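Local coordinates for putative iron binding protein (Bordetella pertussis Tohama I, PDB 1Y9U) that probably binds ferric iron in the periplasm through tyrosinate ligands, as a solute-binding component of iron uptake, at residues V62-L67 against A303-Y308; A146-M151 against E158-W163. All blocks are in the same frame, centred on the assembly; numbering follows the deposited sequence.

Interaction 1: residues V62-L67 against A303-Y308; sequences VDIGNL and AEIAKY
The backbone N of Gly65, a residue whose CA lies against the methyl group of Ala306, donates to OD1 of Asp63 at 2.8 Å. This is an N-cap bond: Asp63 sits just before helix 64-72, and its carboxylate accepts an N-H of the first turn through the anti lone pair of OD1, with an N-H...O angle of 141°. The other oxygen of the same carboxylate, OD2, forms a salt bridge with Arg309 of helix 303-318. One acidic group therefore caps one helix and ties it to another. Ile64 N is taken up by the side chain of Asn238, on the neighbouring strand 237-245.

Across the contact itself the meeting is apolar. Ile64 provides the larger part of the 62-67 side, through two branches: CG1 is set anti to the backbone N (chi1 -177°) and reaches the start of the 303-308 segment, 4.1 Å from Ala303 N, while CG2 meets CB and CG2 of Ile305. The Ile64 CG2 methyl lies 3.9 Å from Ile305 CG2, the two side chains crossing at a slant. The backbones come close beside this pair, where the CA atoms of Gly65 and Ala306 are 5.0 Å apart. Ala306 CB rests 4.3 Å from Gly65 CA.

Trp99 and Val302 also touch Ile64. The start of helix 64-72, which follows strand 58-62, thus packs on the C-terminal helix 303-318, consistent with a join between the two lobes of a periplasmic binding protein. No hydrogen bond spans the two segments. The join is an aliphatic patch flanked by the Asp63-Arg309 salt bridge, Arg309 lying one residue beyond the 303-308 segment. Its closeness would be expected to favour the ionised form of Asp63, which would also suit the partial positive charge at the helix start.

Interaction 2: residues A146-M151 against E158-W163; sequences ALVAAM and EATEKW
Trp163 leaves its helix with CG anti to the backbone N (chi1 -176°), while the chain of Met151 runs extended as far as SD and then bends at its last torsion (chi3 -76°); together these lay the methionine methyl over the indole. Met151 CE stands 3.6 Å from the centroid of the five-membered ring, a CH-pi contact over one face. SD approaches the same ring obliquely, 4.0 Å from that centroid, adding a Met-aromatic contact.

Beside the ring, Met151 and Thr160 run alongside one another head to tail, with Met151 CG 3.3 Å from Thr160 OG1. Thr160 CG2 packs on Val148 CG1 at 3.7 Å, and Leu147 CD2 meets the benzo end of the indole at CH2, 4.2 Å away.

The two helices, 142-155 and 157-170, separated only by Gly156, form a hairpin whose 146-151 and 158-163 segments run roughly antiparallel (140°). Trp163 NE1 bonds to Tyr122 O, outside the hairpin, and the Thr160 hydroxyl to Gly156 O, so both of these side-chain polar groups are satisfied away from the methionine. What passes between the two segments is then apolar packing with a Met-aromatic component.

In the fold
The two contacts meet through helix 142-155: the CG2 methyl of Ile305 in interaction 1 packs on Ala146 CB of interaction 2, and Ile305 O lies against Ala149 CB. Helix 303-318 is therefore flanked by helix 64-72 and by the hairpin helix whose first turn carries Tyr143, an iron ligand. Interaction 2 is wholly buried and joins helices adjacent in sequence, with sulfur, methyl and indole in its core. Interaction 1 is smaller and only partly buried, and brings together segments 236 residues apart through aliphatic packing, with Arg309 just beyond 303-308 adding a charged link. This is consistent with packing inside one lobe for interaction 2 and between lobes for interaction 1.

Interaction 1: residues V62-L67 against A303-Y308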
loop_
_atom_site.group_PDB
_atom_site.type_symbol
_atom_site.label_atom_id
_atom_site.label_comp_id
_atom_site.label_asym_id
_atom_site.label_seq_id
_atom_site.Cartn_x
_atom_site.Cartn_y
_atom_site.Cartn_z
ATOM N N VAL A 62 -4.197 4.852 4.911
ATOM C CA VAL A 62 -3.475 4.189 3.838
ATOM C C VAL A 62 -2.749 5.253 3.024
ATOM O O VAL A 62 -3.259 6.366 2.881
ATOM C CB VAL A 62 -4.467 3.389 2.974
ATOM C CG1 VAL A 62 -3.769 2.662 1.837
ATOM C CG2 VAL A 62 -5.248 2.401 3.840
ATOM N N ASP A 63 -1.573 4.885 2.516
ATOM C CA ASP A 63 -0.666 5.693 1.699
ATOM C C ASP A 63 0.290 6.503 2.558
ATOM O O ASP A 63 -0.137 7.273 3.403
ATOM C CB ASP A 63 -1.412 6.600 0.726
ATOM C CG ASP A 63 -0.544 7.067 -0.396
ATOM O OD1 ASP A 63 0.424 7.794 -0.161
ATOM O OD2 ASP A 63 -0.748 6.748 -1.567
ATOM N N ILE A 64 1.588 6.329 2.334
ATOM C CA ILE A 64 2.614 7.085 3.049
ATOM C C ILE A 64 2.388 8.589 2.956
ATOM O O ILE A 64 2.600 9.301 3.930
ATOM C CB ILE A 64 4.039 6.694 2.583
ATOM C CG1 ILE A 64 5.127 7.416 3.384
ATOM C CG2 ILE A 64 4.248 6.991 1.091
ATOM C CD1 ILE A 64 5.103 7.157 4.903
ATOM N N GLY A 65 1.943 9.085 1.802
ATOM C CA GLY A 65 1.644 10.503 1.667
ATOM C C GLY A 65 0.613 10.998 2.651
ATOM O O GLY A 65 0.770 12.078 3.236
ATOM N N ASN A 66 -0.450 10.216 2.849
ATOM C CA ASN A 66 -1.483 10.582 3.814
ATOM C C ASN A 66 -0.947 10.587 5.242
ATOM O O ASN A 66 -1.324 11.433 6.053
ATOM C CB ASN A 66 -2.685 9.645 3.715
ATOM C CG ASN A 66 -3.524 9.890 2.473
ATOM O OD1 ASN A 66 -4.087 8.961 1.902
ATOM N ND2 ASN A 66 -3.623 11.147 2.062
ATOM N N LEU A 67 -0.084 9.625 5.560
ATOM C CA LEU A 67 0.527 9.567 6.885
ATOM C C LEU A 67 1.432 10.749 7.162
ATOM O O LEU A 67 1.359 11.362 8.215
ATOM C CB LEU A 67 1.336 8.287 7.020
ATOM C CG LEU A 67 0.572 7.070 7.464
ATOM C CD1 LEU A 67 1.539 5.893 7.375
ATOM C CD2 LEU A 67 0.013 7.203 8.881
ATOM N N ALA A 303 9.249 7.291 3.029
ATOM C CA ALA A 303 9.075 8.735 3.099
ATOM C C ALA A 303 9.532 9.451 1.813
ATOM O O ALA A 303 8.990 10.497 1.486
ATOM C CB ALA A 303 9.771 9.313 4.318
ATOM N N GLU A 304 10.498 8.865 1.107
ATOM C CA GLU A 304 10.952 9.373 -0.207
ATOM C C GLU A 304 9.823 9.456 -1.235
ATOM O O GLU A 304 9.840 10.310 -2.134
ATOM C CB GLU A 304 12.107 8.523 -0.768
ATOM C CG GLU A 304 13.397 8.598 0.032
ATOM C CD GLU A 304 14.187 9.863 -0.263
ATOM O OE1 GLU A 304 13.998 10.848 0.460
ATOM O OE2 GLU A 304 14.972 9.865 -1.232
ATOM N N ILE A 305 8.853 8.558 -1.135
ATOM C CA ILE A 305 7.709 8.581 -2.044
ATOM C C ILE A 305 6.926 9.887 -1.863
ATOM O O ILE A 305 6.531 10.538 -2.828
ATOM C CB ILE A 305 6.810 7.342 -1.816
ATOM C CG1 ILE A 305 7.529 6.084 -2.266
ATOM C CG2 ILE A 305 5.476 7.489 -2.527
ATOM C CD1 ILE A 305 6.941 4.844 -1.652
ATOM N N ALA A 306 6.729 10.292 -0.613
ATOM C CA ALA A 306 6.061 11.542 -0.320
ATOM C C ALA A 306 6.889 12.741 -0.790
ATOM O O ALA A 306 6.326 13.689 -1.330
ATOM C CB ALA A 306 5.770 11.650 1.183
ATOM N N LYS A 307 8.203 12.672 -0.611
ATOM C CA LYS A 307 9.128 13.737 -1.039
ATOM C C LYS A 307 9.031 14.027 -2.536
ATOM O O LYS A 307 9.089 15.172 -2.927
ATOM C CB LYS A 307 10.587 13.359 -0.705
ATOM C CG LYS A 307 11.680 14.368 -1.154
ATOM C CD LYS A 307 13.111 13.916 -0.808
ATOM C CE LYS A 307 14.196 14.829 -1.449
ATOM N NZ LYS A 307 15.571 14.612 -0.876
ATOM N N TYR A 308 8.916 12.980 -3.358
ATOM C CA TYR A 308 8.966 13.111 -4.818
ATOM C C TYR A 308 7.585 13.019 -5.481
ATOM O O TYR A 308 7.505 12.997 -6.714
ATOM C CB TYR A 308 9.900 12.048 -5.412
ATOM C CG TYR A 308 11.359 12.291 -5.150
ATOM C CD1 TYR A 308 12.032 11.626 -4.134
ATOM C CD2 TYR A 308 12.081 13.197 -5.924
ATOM C CE1 TYR A 308 13.380 11.844 -3.897
ATOM C CE2 TYR A 308 13.433 13.427 -5.688
ATOM C CZ TYR A 308 14.074 12.748 -4.672
ATOM O OH TYR A 308 15.419 12.963 -4.418
#

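Interaction 2: residues A146-M151 against E158-W163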
loop_
_atom_site.group_PDB
_atom_site.type_symbol
_atom_site.label_atom_id
_atom_site.label_comp_id
_atom_site.label_asym_id
_atom_site.label_seq_id
_atom_site.Cartn_x
_atom_site.Cartn_y
_atom_site.Cartn_z
ATOM N N ALA A 146 3.011 7.059 -6.748
ATOM C CA ALA A 146 3.967 6.602 -5.752
ATOM C C ALA A 146 5.115 5.815 -6.390
ATOM O O ALA A 146 6.262 5.951 -5.985
ATOM C CB ALA A 146 3.276 5.762 -4.699
ATOM N N LEU A 147 4.806 4.963 -7.377
ATOM C CA LEU A 147 5.834 4.161 -8.053
ATOM C C LEU A 147 6.777 5.088 -8.825
ATOM O O LEU A 147 7.987 4.925 -8.797
ATOM C CB LEU A 147 5.184 3.122 -8.992
ATOM C CG LEU A 147 6.146 2.309 -9.871
ATOM C CD1 LEU A 147 7.086 1.480 -9.049
ATOM C CD2 LEU A 147 5.362 1.430 -10.869
ATOM N N VAL A 148 6.191 6.063 -9.518
ATOM C CA VAL A 148 6.965 7.073 -10.260
ATOM C C VAL A 148 7.870 7.867 -9.319
ATOM O O VAL A 148 9.022 8.118 -9.631
ATOM C CB VAL A 148 6.036 7.988 -11.095
ATOM C CG1 VAL A 148 6.820 9.119 -11.794
ATOM C CG2 VAL A 148 5.300 7.127 -12.129
ATOM N N ALA A 149 7.356 8.240 -8.156
ATOM C CA ALA A 149 8.154 8.977 -7.167
ATOM C C ALA A 149 9.342 8.154 -6.690
ATOM O O ALA A 149 10.463 8.650 -6.588
ATOM C CB ALA A 149 7.286 9.418 -5.991
ATOM N N ALA A 150 9.129 6.872 -6.434
ATOM C CA ALA A 150 10.225 6.002 -6.035
ATOM C C ALA A 150 11.245 5.870 -7.165
ATOM O O ALA A 150 12.452 5.812 -6.937
ATOM C CB ALA A 150 9.695 4.634 -5.632
ATOM N N MET A 151 10.766 5.812 -8.407
ATOM C CA MET A 151 11.663 5.722 -9.553
ATOM C C MET A 151 12.533 6.988 -9.678
ATOM O O MET A 151 13.707 6.889 -9.993
ATOM C CB MET A 151 10.888 5.470 -10.856
ATOM C CG MET A 151 11.796 5.129 -12.044
ATOM S SD MET A 151 10.855 4.667 -13.520
ATOM C CE MET A 151 10.335 3.002 -13.099
ATOM N N GLU A 158 15.284 12.210 -15.415
ATOM C CA GLU A 158 15.494 11.987 -16.841
ATOM C C GLU A 158 15.160 10.536 -17.171
ATOM O O GLU A 158 14.414 10.280 -18.116
ATOM C CB GLU A 158 16.947 12.315 -17.255
ATOM C CG GLU A 158 17.370 11.733 -18.607
ATOM C CD GLU A 158 18.589 12.391 -19.249
ATOM O OE1 GLU A 158 18.615 12.463 -20.507
ATOM O OE2 GLU A 158 19.522 12.793 -18.516
ATOM N N ALA A 159 15.677 9.604 -16.371
ATOM C CA ALA A 159 15.424 8.197 -16.619
ATOM C C ALA A 159 13.935 7.916 -16.420
ATOM O O ALA A 159 13.345 7.150 -17.167
ATOM C CB ALA A 159 16.238 7.321 -15.698
ATOM N N THR A 160 13.331 8.550 -15.423
ATOM C CA THR A 160 11.922 8.306 -15.107
ATOM C C THR A 160 11.014 8.812 -16.224
ATOM O O THR A 160 10.049 8.142 -16.612
ATOM C CB THR A 160 11.550 8.934 -13.770
ATOM O OG1 THR A 160 12.334 8.329 -12.741
ATOM C CG2 THR A 160 10.082 8.633 -13.411
ATOM N N GLU A 161 11.334 9.973 -16.783
ATOM C CA GLU A 161 10.568 10.498 -17.894
ATOM C C GLU A 161 10.633 9.578 -19.117
ATOM O O GLU A 161 9.616 9.321 -19.780
ATOM C CB GLU A 161 11.074 11.898 -18.266
ATOM C CG GLU A 161 10.320 12.497 -19.417
ATOM C CD GLU A 161 10.779 13.862 -19.808
ATOM O OE1 GLU A 161 10.471 14.240 -20.969
ATOM O OE2 GLU A 161 11.420 14.553 -18.968
ATOM N N LYS A 162 11.822 9.070 -19.404
ATOM C CA LYS A 162 12.006 8.170 -20.531
ATOM C C LYS A 162 11.205 6.890 -20.322
ATOM O O LYS A 162 10.589 6.401 -21.248
ATOM C CB LYS A 162 13.495 7.862 -20.730
ATOM C CG LYS A 162 13.804 6.726 -21.691
ATOM C CD LYS A 162 15.281 6.739 -22.120
ATOM C CE LYS A 162 15.417 6.105 -23.469
ATOM N NZ LYS A 162 15.300 7.078 -24.603
ATOM N N TRP A 163 11.213 6.366 -19.092
ATOM C CA TRP A 163 10.391 5.206 -18.752
ATOM C C TRP A 163 8.920 5.487 -18.992
ATOM O O TRP A 163 8.235 4.702 -19.629
ATOM C CB TRP A 163 10.632 4.816 -17.302
ATOM C CG TRP A 163 9.911 3.576 -16.875
ATOM C CD1 TRP A 163 10.279 2.311 -17.151
ATOM C CD2 TRP A 163 8.686 3.495 -16.134
ATOM N NE1 TRP A 163 9.379 1.423 -16.617
ATOM C CE2 TRP A 163 8.397 2.126 -15.968
ATOM C CE3 TRP A 163 7.833 4.443 -15.561
ATOM C CZ2 TRP A 163 7.280 1.676 -15.257
ATOM C CZ3 TRP A 163 6.714 3.996 -14.868
ATOM C CH2 TRP A 163 6.460 2.625 -14.720
#